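Side-chain contacts in N-acetylgalactosaminyltransferase 7 (Homo sapiens, PDB 6IWR), which is a two-domain glycosyltransferase that joins a GT-A type domain to a ricin-type beta-trefoil lectin domain: residues K403-V408 with A422-S427; V409-D414 with G433-L438; D418-Y421 with E426-A429; K439-R442 with N446-S449. All blocks are in the same frame, centred on the assembly; numbering follows the deposited sequence.

Contact 1 (K403-V408 with A422-S427)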
loop_
_atom_site.group_PDB
_atom_site.type_symbol
_atom_site.label_atom_id
_atom_site.label_comp_id
_atom_site.label_asym_id
_atom_site.label_seq_id
_atom_site.Cartn_x
_atom_site.Cartn_y
_atom_site.Cartn_z
ATOM N N LYS A 403 -16.846 -3.392 -17.792
ATOM C CA LYS A 403 -17.677 -3.497 -18.954
ATOM C C LYS A 403 -17.259 -4.702 -19.754
ATOM O O LYS A 403 -18.073 -5.366 -20.365
ATOM C CB LYS A 403 -17.477 -2.242 -19.772
ATOM C CG LYS A 403 -18.536 -1.960 -20.802
ATOM C CD LYS A 403 -18.535 -0.482 -21.112
ATOM C CE LYS A 403 -18.716 0.330 -19.845
ATOM N NZ LYS A 403 -17.994 1.624 -19.911
ATOM N N ASN A 404 -15.970 -4.986 -19.753
ATOM C CA ASN A 404 -15.498 -6.154 -20.490
ATOM C C ASN A 404 -15.917 -7.451 -19.812
ATOM O O ASN A 404 -16.330 -8.404 -20.486
ATOM C CB ASN A 404 -13.990 -6.108 -20.642
ATOM C CG ASN A 404 -13.560 -5.037 -21.578
ATOM O OD1 ASN A 404 -14.313 -4.098 -21.868
ATOM N ND2 ASN A 404 -12.328 -5.140 -22.057
ATOM N N TYR A 405 -15.811 -7.512 -18.480
ATOM C CA TYR A 405 -16.338 -8.664 -17.763
ATOM C C TYR A 405 -17.787 -8.924 -18.150
ATOM O O TYR A 405 -18.188 -10.071 -18.360
ATOM C CB TYR A 405 -16.215 -8.447 -16.255
ATOM C CG TYR A 405 -14.782 -8.403 -15.754
ATOM C CD1 TYR A 405 -13.744 -8.951 -16.508
ATOM C CD2 TYR A 405 -14.468 -7.825 -14.527
ATOM C CE1 TYR A 405 -12.439 -8.915 -16.057
ATOM C CE2 TYR A 405 -13.166 -7.790 -14.069
ATOM C CZ TYR A 405 -12.159 -8.331 -14.848
ATOM O OH TYR A 405 -10.865 -8.312 -14.405
ATOM N N VAL A 406 -18.584 -7.865 -18.283
ATOM C CA VAL A 406 -20.004 -8.048 -18.566
ATOM C C VAL A 406 -20.207 -8.640 -19.948
ATOM O O VAL A 406 -21.103 -9.462 -20.156
ATOM C CB VAL A 406 -20.763 -6.722 -18.423
ATOM C CG1 VAL A 406 -22.177 -6.899 -18.958
ATOM C CG2 VAL A 406 -20.779 -6.289 -16.959
ATOM N N ARG A 407 -19.425 -8.194 -20.927
ATOM C CA ARG A 407 -19.558 -8.760 -22.262
ATOM C C ARG A 407 -19.267 -10.251 -22.231
ATOM O O ARG A 407 -20.044 -11.066 -22.738
ATOM C CB ARG A 407 -18.636 -8.029 -23.239
ATOM C CG ARG A 407 -18.933 -6.528 -23.367
ATOM C CD ARG A 407 -18.016 -5.864 -24.356
ATOM N NE ARG A 407 -18.075 -6.518 -25.655
ATOM C CZ ARG A 407 -19.003 -6.273 -26.581
ATOM N NH1 ARG A 407 -19.976 -5.406 -26.347
ATOM N NH2 ARG A 407 -18.987 -6.913 -27.745
ATOM N N VAL A 408 -18.178 -10.637 -21.582
ATOM C CA VAL A 408 -17.834 -12.051 -21.532
ATOM C C VAL A 408 -18.949 -12.844 -20.881
ATOM O O VAL A 408 -19.379 -13.881 -21.403
ATOM C CB VAL A 408 -16.502 -12.261 -20.799
ATOM C CG1 VAL A 408 -16.181 -13.759 -20.728
ATOM C CG2 VAL A 408 -15.399 -11.502 -21.520
ATOM N N ALA A 422 -24.372 -11.132 -8.455
ATOM C CA ALA A 422 -24.311 -11.142 -6.995
ATOM C C ALA A 422 -22.947 -10.690 -6.482
ATOM O O ALA A 422 -22.872 -9.997 -5.458
ATOM C CB ALA A 422 -24.628 -12.535 -6.449
ATOM N N SER A 423 -21.865 -11.064 -7.175
ATOM C CA SER A 423 -20.543 -10.609 -6.762
ATOM C C SER A 423 -20.333 -9.141 -7.088
ATOM O O SER A 423 -19.725 -8.424 -6.295
ATOM C CB SER A 423 -19.455 -11.451 -7.423
ATOM O OG SER A 423 -19.647 -12.823 -7.157
ATOM N N ARG A 424 -20.826 -8.678 -8.233
ATOM C CA ARG A 424 -20.623 -7.298 -8.681
ATOM C C ARG A 424 -21.964 -6.723 -9.113
ATOM O O ARG A 424 -22.223 -6.521 -10.307
ATOM C CB ARG A 424 -19.587 -7.237 -9.812
ATOM C CG ARG A 424 -18.356 -8.062 -9.503
ATOM C CD ARG A 424 -17.297 -7.996 -10.596
ATOM N NE ARG A 424 -16.458 -6.821 -10.385
ATOM C CZ ARG A 424 -15.133 -6.847 -10.335
ATOM N NH1 ARG A 424 -14.479 -7.999 -10.525
ATOM N NH2 ARG A 424 -14.477 -5.712 -10.120
ATOM N N PRO A 425 -22.855 -6.437 -8.158
ATOM C CA PRO A 425 -24.140 -5.848 -8.555
ATOM C C PRO A 425 -23.945 -4.529 -9.238
ATOM O O PRO A 425 -24.761 -4.182 -10.096
ATOM C CB PRO A 425 -24.897 -5.684 -7.233
ATOM C CG PRO A 425 -23.928 -6.096 -6.173
ATOM C CD PRO A 425 -22.577 -6.208 -6.733
ATOM N N GLU A 426 -22.844 -3.825 -8.930
ATOM C CA GLU A 426 -22.620 -2.499 -9.494
ATOM C C GLU A 426 -22.524 -2.545 -11.013
ATOM O O GLU A 426 -22.595 -1.506 -11.674
ATOM C CB GLU A 426 -21.361 -1.853 -8.873
ATOM C CG GLU A 426 -19.996 -2.379 -9.301
ATOM C CD GLU A 426 -19.421 -3.466 -8.379
ATOM O OE1 GLU A 426 -20.109 -3.872 -7.411
ATOM O OE2 GLU A 426 -18.267 -3.936 -8.625
ATOM N N SER A 427 -22.360 -3.730 -11.581
ATOM C CA SER A 427 -22.210 -3.869 -13.017
ATOM C C SER A 427 -23.526 -4.161 -13.696
ATOM O O SER A 427 -23.595 -4.121 -14.929
ATOM C CB SER A 427 -21.226 -5.005 -13.354
ATOM O OG SER A 427 -21.799 -6.276 -13.079
#

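Contact 2 (V409-D414 with G433-L438)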
loop_
_atom_site.group_PDB
_atom_site.type_symbol
_atom_site.label_atom_id
_atom_site.label_comp_id
_atom_site.label_asym_id
_atom_site.label_seq_id
_atom_site.Cartn_x
_atom_site.Cartn_y
_atom_site.Cartn_z
ATOM N N VAL A 409 -19.425 -12.374 -19.721
ATOM C CA VAL A 409 -20.401 -13.138 -18.946
ATOM C C VAL A 409 -21.709 -13.266 -19.715
ATOM O O VAL A 409 -22.303 -14.351 -19.787
ATOM C CB VAL A 409 -20.619 -12.488 -17.569
ATOM C CG1 VAL A 409 -21.918 -13.006 -16.922
ATOM C CG2 VAL A 409 -19.397 -12.733 -16.651
ATOM N N GLU A 410 -22.173 -12.156 -20.305
ATOM C CA GLU A 410 -23.473 -12.138 -20.960
ATOM C C GLU A 410 -23.520 -13.084 -22.162
ATOM O O GLU A 410 -24.595 -13.609 -22.505
ATOM C CB GLU A 410 -23.820 -10.708 -21.385
ATOM C CG GLU A 410 -24.520 -9.824 -20.316
ATOM C CD GLU A 410 -25.749 -10.470 -19.699
ATOM O OE1 GLU A 410 -26.030 -10.203 -18.500
ATOM O OE2 GLU A 410 -26.421 -11.255 -20.407
ATOM N N VAL A 411 -22.386 -13.332 -22.822
ATOM C CA VAL A 411 -22.443 -14.206 -23.991
ATOM C C VAL A 411 -22.163 -15.667 -23.620
ATOM O O VAL A 411 -22.672 -16.571 -24.284
ATOM C CB VAL A 411 -21.508 -13.697 -25.117
ATOM C CG1 VAL A 411 -20.253 -13.163 -24.552
ATOM C CG2 VAL A 411 -21.168 -14.823 -26.097
ATOM N N TRP A 412 -21.423 -15.929 -22.540
ATOM C CA TRP A 412 -20.909 -17.274 -22.283
ATOM C C TRP A 412 -21.420 -17.939 -21.014
ATOM O O TRP A 412 -21.509 -19.166 -20.990
ATOM C CB TRP A 412 -19.368 -17.267 -22.247
ATOM C CG TRP A 412 -18.772 -16.967 -23.578
ATOM C CD1 TRP A 412 -18.100 -15.826 -23.956
ATOM C CD2 TRP A 412 -18.847 -17.789 -24.748
ATOM N NE1 TRP A 412 -17.744 -15.907 -25.301
ATOM C CE2 TRP A 412 -18.192 -17.101 -25.800
ATOM C CE3 TRP A 412 -19.425 -19.035 -25.018
ATOM C CZ2 TRP A 412 -18.099 -17.625 -27.083
ATOM C CZ3 TRP A 412 -19.324 -19.553 -26.304
ATOM C CH2 TRP A 412 -18.669 -18.853 -27.314
ATOM N N TRP A 413 -21.757 -17.190 -19.962
ATOM C CA TRP A 413 -22.023 -17.809 -18.665
ATOM C C TRP A 413 -23.460 -18.275 -18.472
ATOM O O TRP A 413 -23.755 -18.874 -17.431
ATOM C CB TRP A 413 -21.691 -16.856 -17.516
ATOM C CG TRP A 413 -20.252 -16.756 -17.153
ATOM C CD1 TRP A 413 -19.171 -16.971 -17.974
ATOM C CD2 TRP A 413 -19.717 -16.403 -15.866
ATOM N NE1 TRP A 413 -17.997 -16.771 -17.275
ATOM C CE2 TRP A 413 -18.301 -16.414 -15.984
ATOM C CE3 TRP A 413 -20.293 -16.078 -14.630
ATOM C CZ2 TRP A 413 -17.457 -16.122 -14.909
ATOM C CZ3 TRP A 413 -19.456 -15.785 -13.566
ATOM C CH2 TRP A 413 -18.049 -15.806 -13.713
ATOM N N ASP A 414 -24.356 -18.006 -19.413
ATOM C CA ASP A 414 -25.750 -18.398 -19.260
ATOM C C ASP A 414 -26.291 -18.096 -17.869
ATOM O O ASP A 414 -26.190 -16.963 -17.382
ATOM C CB ASP A 414 -25.943 -19.884 -19.538
ATOM C CG ASP A 414 -25.343 -20.310 -20.852
ATOM O OD1 ASP A 414 -25.239 -19.457 -21.755
ATOM O OD2 ASP A 414 -24.953 -21.497 -20.969
ATOM N N GLY A 433 -22.676 -2.821 -24.343
ATOM C CA GLY A 433 -22.468 -2.656 -25.768
ATOM C C GLY A 433 -23.093 -3.761 -26.580
ATOM O O GLY A 433 -23.664 -4.718 -26.069
ATOM N N ASP A 434 -22.949 -3.650 -27.889
ATOM C CA ASP A 434 -23.550 -4.619 -28.795
ATOM C C ASP A 434 -22.876 -5.982 -28.672
ATOM O O ASP A 434 -21.663 -6.099 -28.844
ATOM C CB ASP A 434 -23.452 -4.111 -30.221
ATOM C CG ASP A 434 -24.321 -4.889 -31.168
ATOM O OD1 ASP A 434 -24.751 -6.005 -30.813
ATOM O OD2 ASP A 434 -24.568 -4.383 -32.276
ATOM N N ILE A 435 -23.665 -7.025 -28.398
ATOM C CA ILE A 435 -23.128 -8.373 -28.193
ATOM C C ILE A 435 -23.823 -9.339 -29.159
ATOM O O ILE A 435 -23.632 -10.558 -29.095
ATOM C CB ILE A 435 -23.251 -8.770 -26.695
ATOM C CG1 ILE A 435 -21.992 -9.476 -26.256
ATOM C CG2 ILE A 435 -24.505 -9.590 -26.312
ATOM C CD1 ILE A 435 -20.835 -8.546 -26.149
ATOM N N SER A 436 -24.602 -8.782 -30.092
ATOM C CA SER A 436 -25.356 -9.573 -31.067
ATOM C C SER A 436 -24.483 -10.583 -31.801
ATOM O O SER A 436 -24.757 -11.789 -31.791
ATOM C CB SER A 436 -26.015 -8.641 -32.089
ATOM O OG SER A 436 -26.795 -7.676 -31.438
ATOM N N GLU A 437 -23.467 -10.094 -32.514
ATOM C CA GLU A 437 -22.674 -10.989 -33.348
ATOM C C GLU A 437 -22.022 -12.074 -32.505
ATOM O O GLU A 437 -21.967 -13.237 -32.909
ATOM C CB GLU A 437 -21.628 -10.194 -34.125
ATOM C CG GLU A 437 -22.206 -9.089 -34.989
ATOM C CD GLU A 437 -21.136 -8.250 -35.675
ATOM O OE1 GLU A 437 -20.629 -7.291 -35.055
ATOM O OE2 GLU A 437 -20.791 -8.542 -36.840
ATOM N N LEU A 438 -21.557 -11.725 -31.308
ATOM C CA LEU A 438 -20.982 -12.739 -30.439
ATOM C C LEU A 438 -22.010 -13.797 -30.077
ATOM O O LEU A 438 -21.710 -14.997 -30.100
ATOM C CB LEU A 438 -20.394 -12.082 -29.193
ATOM C CG LEU A 438 -19.029 -11.489 -29.521
ATOM C CD1 LEU A 438 -19.015 -10.059 -29.067
ATOM C CD2 LEU A 438 -17.908 -12.274 -28.821
#

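Contact 3 (D418-Y421 with E426-A429)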
loop_
_atom_site.group_PDB
_atom_site.type_symbol
_atom_site.label_atom_id
_atom_site.label_comp_id
_atom_site.label_asym_id
_atom_site.label_seq_id
_atom_site.Cartn_x
_atom_site.Cartn_y
_atom_site.Cartn_z
ATOM N N ASP A 418 -26.037 -14.795 -13.026
ATOM C CA ASP A 418 -26.547 -14.447 -11.696
ATOM C C ASP A 418 -25.443 -14.426 -10.646
ATOM O O ASP A 418 -25.431 -13.554 -9.764
ATOM C CB ASP A 418 -27.634 -15.436 -11.259
ATOM C CG ASP A 418 -28.813 -15.458 -12.192
ATOM O OD1 ASP A 418 -28.919 -14.546 -13.040
ATOM O OD2 ASP A 418 -29.620 -16.406 -12.080
ATOM N N TYR A 419 -24.529 -15.399 -10.688
ATOM C CA TYR A 419 -23.448 -15.395 -9.706
ATOM C C TYR A 419 -22.525 -14.197 -9.910
ATOM O O TYR A 419 -22.073 -13.582 -8.938
ATOM C CB TYR A 419 -22.676 -16.716 -9.766
ATOM C CG TYR A 419 -23.586 -17.896 -9.543
ATOM C CD1 TYR A 419 -24.258 -18.034 -8.342
ATOM C CD2 TYR A 419 -23.817 -18.831 -10.542
ATOM C CE1 TYR A 419 -25.114 -19.063 -8.120
ATOM C CE2 TYR A 419 -24.675 -19.884 -10.329
ATOM C CZ TYR A 419 -25.320 -19.996 -9.109
ATOM O OH TYR A 419 -26.186 -21.036 -8.858
ATOM N N PHE A 420 -22.244 -13.832 -11.160
ATOM C CA PHE A 420 -21.377 -12.683 -11.389
ATOM C C PHE A 420 -22.024 -11.396 -10.874
ATOM O O PHE A 420 -21.352 -10.546 -10.267
ATOM C CB PHE A 420 -21.036 -12.566 -12.870
ATOM C CG PHE A 420 -20.247 -11.347 -13.191
ATOM C CD1 PHE A 420 -18.882 -11.291 -12.939
ATOM C CD2 PHE A 420 -20.874 -10.231 -13.701
ATOM C CE1 PHE A 420 -18.165 -10.136 -13.214
ATOM C CE2 PHE A 420 -20.166 -9.080 -13.965
ATOM C CZ PHE A 420 -18.819 -9.030 -13.724
ATOM N N TYR A 421 -23.340 -11.247 -11.088
ATOM C CA TYR A 421 -24.065 -10.056 -10.658
ATOM C C TYR A 421 -24.262 -9.985 -9.140
ATOM O O TYR A 421 -24.301 -8.877 -8.588
ATOM C CB TYR A 421 -25.395 -9.996 -11.398
ATOM C CG TYR A 421 -25.244 -9.651 -12.861
ATOM C CD1 TYR A 421 -24.317 -8.695 -13.271
ATOM C CD2 TYR A 421 -26.025 -10.270 -13.829
ATOM C CE1 TYR A 421 -24.163 -8.365 -14.597
ATOM C CE2 TYR A 421 -25.877 -9.950 -15.174
ATOM C CZ TYR A 421 -24.946 -8.989 -15.546
ATOM O OH TYR A 421 -24.792 -8.660 -16.873
ATOM N N GLU A 426 -22.844 -3.825 -8.930
ATOM C CA GLU A 426 -22.620 -2.499 -9.494
ATOM C C GLU A 426 -22.524 -2.545 -11.013
ATOM O O GLU A 426 -22.595 -1.506 -11.674
ATOM C CB GLU A 426 -21.361 -1.853 -8.873
ATOM C CG GLU A 426 -19.996 -2.379 -9.301
ATOM C CD GLU A 426 -19.421 -3.466 -8.379
ATOM O OE1 GLU A 426 -20.109 -3.872 -7.411
ATOM O OE2 GLU A 426 -18.267 -3.936 -8.625
ATOM N N SER A 427 -22.360 -3.730 -11.581
ATOM C CA SER A 427 -22.210 -3.869 -13.017
ATOM C C SER A 427 -23.526 -4.161 -13.696
ATOM O O SER A 427 -23.595 -4.121 -14.929
ATOM C CB SER A 427 -21.226 -5.005 -13.354
ATOM O OG SER A 427 -21.799 -6.276 -13.079
ATOM N N GLN A 428 -24.555 -4.488 -12.916
ATOM C CA GLN A 428 -25.815 -4.930 -13.495
ATOM C C GLN A 428 -26.242 -4.023 -14.655
ATOM O O GLN A 428 -26.453 -4.497 -15.779
ATOM C CB GLN A 428 -26.900 -4.998 -12.404
ATOM C CG GLN A 428 -26.521 -5.793 -11.117
ATOM C CD GLN A 428 -27.703 -6.538 -10.474
ATOM O OE1 GLN A 428 -28.231 -7.500 -11.045
ATOM N NE2 GLN A 428 -28.119 -6.093 -9.285
ATOM N N ALA A 429 -26.335 -2.709 -14.417
ATOM C CA ALA A 429 -26.980 -1.826 -15.380
ATOM C C ALA A 429 -26.002 -1.036 -16.243
ATOM O O ALA A 429 -26.315 0.074 -16.694
ATOM C CB ALA A 429 -27.917 -0.871 -14.640
#

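Contact 4 (K439-R442 with N446-S449)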
loop_
_atom_site.group_PDB
_atom_site.type_symbol
_atom_site.label_atom_id
_atom_site.label_comp_id
_atom_site.label_asym_id
_atom_site.label_seq_id
_atom_site.Cartn_x
_atom_site.Cartn_y
_atom_site.Cartn_z
ATOM N N LYS A 439 -23.231 -13.377 -29.741
ATOM C CA LYS A 439 -24.272 -14.356 -29.446
ATOM C C LYS A 439 -24.650 -15.176 -30.680
ATOM O O LYS A 439 -24.881 -16.386 -30.567
ATOM C CB LYS A 439 -25.490 -13.656 -28.857
ATOM C CG LYS A 439 -25.619 -13.837 -27.346
ATOM C CD LYS A 439 -26.366 -12.680 -26.681
ATOM C CE LYS A 439 -27.184 -13.209 -25.520
ATOM N NZ LYS A 439 -26.521 -14.370 -24.821
ATOM N N LYS A 440 -24.689 -14.556 -31.866
ATOM C CA LYS A 440 -24.951 -15.332 -33.075
ATOM C C LYS A 440 -23.825 -16.329 -33.360
ATOM O O LYS A 440 -24.083 -17.455 -33.821
ATOM C CB LYS A 440 -25.161 -14.402 -34.262
ATOM C CG LYS A 440 -25.500 -15.127 -35.535
ATOM C CD LYS A 440 -26.041 -14.163 -36.582
ATOM C CE LYS A 440 -25.663 -14.582 -37.998
ATOM N NZ LYS A 440 -25.994 -15.984 -38.266
ATOM N N PHE A 441 -22.573 -15.939 -33.104
ATOM C CA PHE A 441 -21.461 -16.873 -33.265
ATOM C C PHE A 441 -21.693 -18.150 -32.466
ATOM O O PHE A 441 -21.598 -19.265 -32.999
ATOM C CB PHE A 441 -20.151 -16.216 -32.836
ATOM C CG PHE A 441 -18.996 -17.162 -32.790
ATOM C CD1 PHE A 441 -18.211 -17.374 -33.921
ATOM C CD2 PHE A 441 -18.693 -17.854 -31.619
ATOM C CE1 PHE A 441 -17.146 -18.261 -33.884
ATOM C CE2 PHE A 441 -17.620 -18.726 -31.568
ATOM C CZ PHE A 441 -16.847 -18.935 -32.708
ATOM N N ARG A 442 -22.006 -17.999 -31.178
ATOM C CA ARG A 442 -22.194 -19.155 -30.313
ATOM C C ARG A 442 -23.338 -20.033 -30.800
ATOM O O ARG A 442 -23.232 -21.266 -30.788
ATOM C CB ARG A 442 -22.443 -18.687 -28.889
ATOM C CG ARG A 442 -22.525 -19.808 -27.933
ATOM C CD ARG A 442 -22.786 -19.298 -26.543
ATOM N NE ARG A 442 -23.302 -20.367 -25.699
ATOM C CZ ARG A 442 -23.606 -20.215 -24.417
ATOM N NH1 ARG A 442 -23.441 -19.039 -23.829
ATOM N NH2 ARG A 442 -24.066 -21.247 -23.724
ATOM N N ASN A 446 -23.202 -23.916 -32.590
ATOM C CA ASN A 446 -23.813 -24.943 -31.757
ATOM C C ASN A 446 -22.999 -25.191 -30.497
ATOM O O ASN A 446 -22.894 -26.326 -30.024
ATOM C CB ASN A 446 -23.998 -26.229 -32.552
ATOM C CG ASN A 446 -25.438 -26.525 -32.820
ATOM O OD1 ASN A 446 -25.912 -26.455 -33.980
ATOM N ND2 ASN A 446 -26.169 -26.863 -31.741
ATOM N N CYS A 447 -22.414 -24.113 -29.956
ATOM C CA CYS A 447 -21.507 -24.239 -28.817
ATOM C C CYS A 447 -22.267 -24.751 -27.599
ATOM O O CYS A 447 -23.446 -24.450 -27.395
ATOM C CB CYS A 447 -20.800 -22.904 -28.501
ATOM S SG CYS A 447 -19.770 -22.264 -29.886
ATOM N N LYS A 448 -21.565 -25.531 -26.787
ATOM C CA LYS A 448 -22.128 -26.140 -25.600
ATOM C C LYS A 448 -22.415 -25.107 -24.509
ATOM O O LYS A 448 -21.934 -23.968 -24.526
ATOM C CB LYS A 448 -21.181 -27.204 -25.071
ATOM C CG LYS A 448 -20.890 -28.275 -26.073
ATOM C CD LYS A 448 -20.352 -29.519 -25.406
ATOM C CE LYS A 448 -19.115 -30.029 -26.145
ATOM N NZ LYS A 448 -19.089 -31.508 -26.095
ATOM N N SER A 449 -23.216 -25.537 -23.539
ATOM C CA SER A 449 -23.717 -24.667 -22.488
ATOM C C SER A 449 -22.653 -24.411 -21.423
ATOM O O SER A 449 -21.759 -25.231 -21.183
ATOM C CB SER A 449 -24.934 -25.295 -21.823
ATOM O OG SER A 449 -24.533 -26.498 -21.182
#

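Contact 1 (K403-V408 with A422-S427)
Tyr405 and Val406, neighbours on helix 400-412, meet Arg424 and Ser427 at the turn that ends helix 417-423. The contact is a helix-to-turn packing between helix 400-412 and that turn, in a protein that joins a GT-A fold to a beta-trefoil, and most of the residues that touch are buried. Tyr405 reaches the arginine with one side of its ring: CE2 lies 3.8 Å from Arg424 NH1, while CD2 sits above one face of the guanidinium, displaced toward its rim. The two planes are 53° apart, which is too steep for a parallel stack, and the arginine nitrogen approaches the ring obliquely. Arg424 gets there along a chain that is straight at chi2 and bends at chi3 (85°), and its NH1 is hydrogen-bonded to Ser299 O, a partner that helps to fix the guanidinium beside the ring. The link between Arg424 NE and Glu426 OE2 is only a long, weak ion pair.

Further along the contact the packing is through small groups. Val406 turns CG1 anti to its backbone N (chi1 170°), leaving the CG2 branch to touch Ser427 CB at 3.9 Å. Leu402, a turn earlier on the same helix, also packs against Arg424 and Ser427. Arg424 is the first residue past helix 417-423 to abandon helical backbone angles, and its carbonyl oxygen is gripped twice by Ser427, through the backbone N at 3.1 Å and through the hydroxyl, with OG donating to Arg424 O at 2.8 Å in the carbonyl plane.

Contact 2 (V409-D414 with G433-L438)
Val411, near the C-terminal end of helix 400-412, meets Ile435 and Leu438 at the start of helix 436-444. Its CG2 methyl carries the closer approach, lying 4.0 Å from the carbonyl O of Leu438 and 4.2 Å from Leu438 CB, so one branch touches both backbone and side chain of the leucine. Ile435 comes in more loosely, with CG1 4.4 Å from Val411 CB. The valine torsion (chi1 38°) sets CG1 between the backbone N and the carbonyl carbon and turns CG2 anti to the N; the same CG2 also lies over one face of the Trp412 ring, offset toward its rim.

On the other side, Ile435 is the N-cap residue of helix 436-444, and Asp434 holds the turn that contains it. Asp434 OD1 accepts from the backbone N of Ser436 at 2.9 Å, an Asx turn, and from Ser436 OG at 2.7 Å, which OD1 receives on its syn lone pair. This pair of bonds to Ser436 probably steadies the entry to the helix.

Farther out, Arg407 of helix 400-412 touches Ile435 and Leu438 and binds Asp434 O, while Lys439 NZ is hydrogen-bonded to Glu410 O. Helix 400-412 is thereby joined to helix 436-444, with helix 355-365 covering Trp412 and Leu438, and helix 417-423 packing against Val409 and Trp413.

Contact 3 (D418-Y421 with E426-A429)
Different first torsions spread two successive aromatic rings around one hydroxyl: Phe420 holds CG anti to its backbone N (chi1 175°), whereas Tyr421 holds CG anti to its carbonyl carbon (chi1 -72°), and Ser427 OG is placed between the two side chains. The serine oxygen is 3.4 Å from Phe420 CE2, and it approaches that ring obliquely. It meets the tyrosine differently, at the edge and in the plane of the ring, 3.5 Å from Tyr421 CD1 and equally near CE1. Tyr421 CE1 in turn lies in the plane of the Phe420 ring at its edge, so the two rings and the hydroxyl form a compact group. The polar need of Ser427 OG is met by Arg424 O, and its contacts with the ring carbons are packing.

The segments are five residues apart, and the contact folds the turn after helix 417-423 back onto the last turn of that helix, in the run of helices 400-412, 417-423, 436-444 and 450-457 of this GT-A and beta-trefoil protein. The closest backbones are those of Tyr421 and Gln428, with CA atoms 6.1 Å apart. Gln428, on the exposed side, folds its amide oxygen back across the base of the tyrosine: OE1 is 3.8 Å from Tyr421 CB, and the ring and amide planes are 33° apart. Gln428 CA itself lies 4.0 Å from Tyr421 CE1.

The far end of the tyrosine looks to a different helix, where OH is hydrogen-bonded to Glu410. Val406 of helix 400-412 packs against Tyr421, and Tyr405, Val409 and Trp413 touch Phe420.

Contact 4 (K439-R442 with N446-S449)
Cys447, which is disulfide-bonded to Cys366, sets its sulfur beside the Phe441 ring and close to the last turns of helix 436-444, near Arg442 O. The turn is a Schellman motif: Asn446, with positive phi, is the C-prime residue, and Cys447 N donates to Arg442 O at 3.1 Å, in a nearly straight bond (168°). Sulfur and ring make an oblique Cys sulfur-aromatic contact, with SG 5.4 Å from the centroid of the Phe441 ring and 50° off its normal; its nearest ring atom is CE2.

Arg442 runs alongside the loop that follows. Its CG, anti to the backbone N (chi1 -175°), starts a fully extended chain that passes Cys447, with CG 3.6 Å from Cys447 CB, and carries the guanidinium on past Lys448 and Ser449. The edge of that group faces Cys447 O. Its stronger polar partners lie elsewhere: NH1 is hydrogen-bonded to Val411 O and forms a salt bridge with Asp414 OD1. Ser449, the N-cap of helix 450-457, has its own hydroxyl bonded to Trp452 N. The other amino nitrogen of the arginine, Arg442 NH2, lies 3.5 Å from Lys448 O and 3.7 Å from Ser449 CA.

How the contacts relate
From the N terminus, helix 400-412 supplies the first segments of contacts 1 and 2. Contact 1 closes the loop that runs through helix 417-423 to the turn behind it. Contact 2 opens before that loop is finished and closes at helix 436-444, so the two cross. Contact 3, a short loop, lies wholly within the span of contact 2 and ends on the same stretch as contact 1, sharing Glu426 and Ser427. Contact 4 follows in series, closing the turn between helices 436-444 and 450-457. Arg407 bridges contacts 1 and 2, Glu410 with Tyr421 joins contacts 2 and 3, and Arg442 ties contact 4 to contact 2, binding these consecutive helices together.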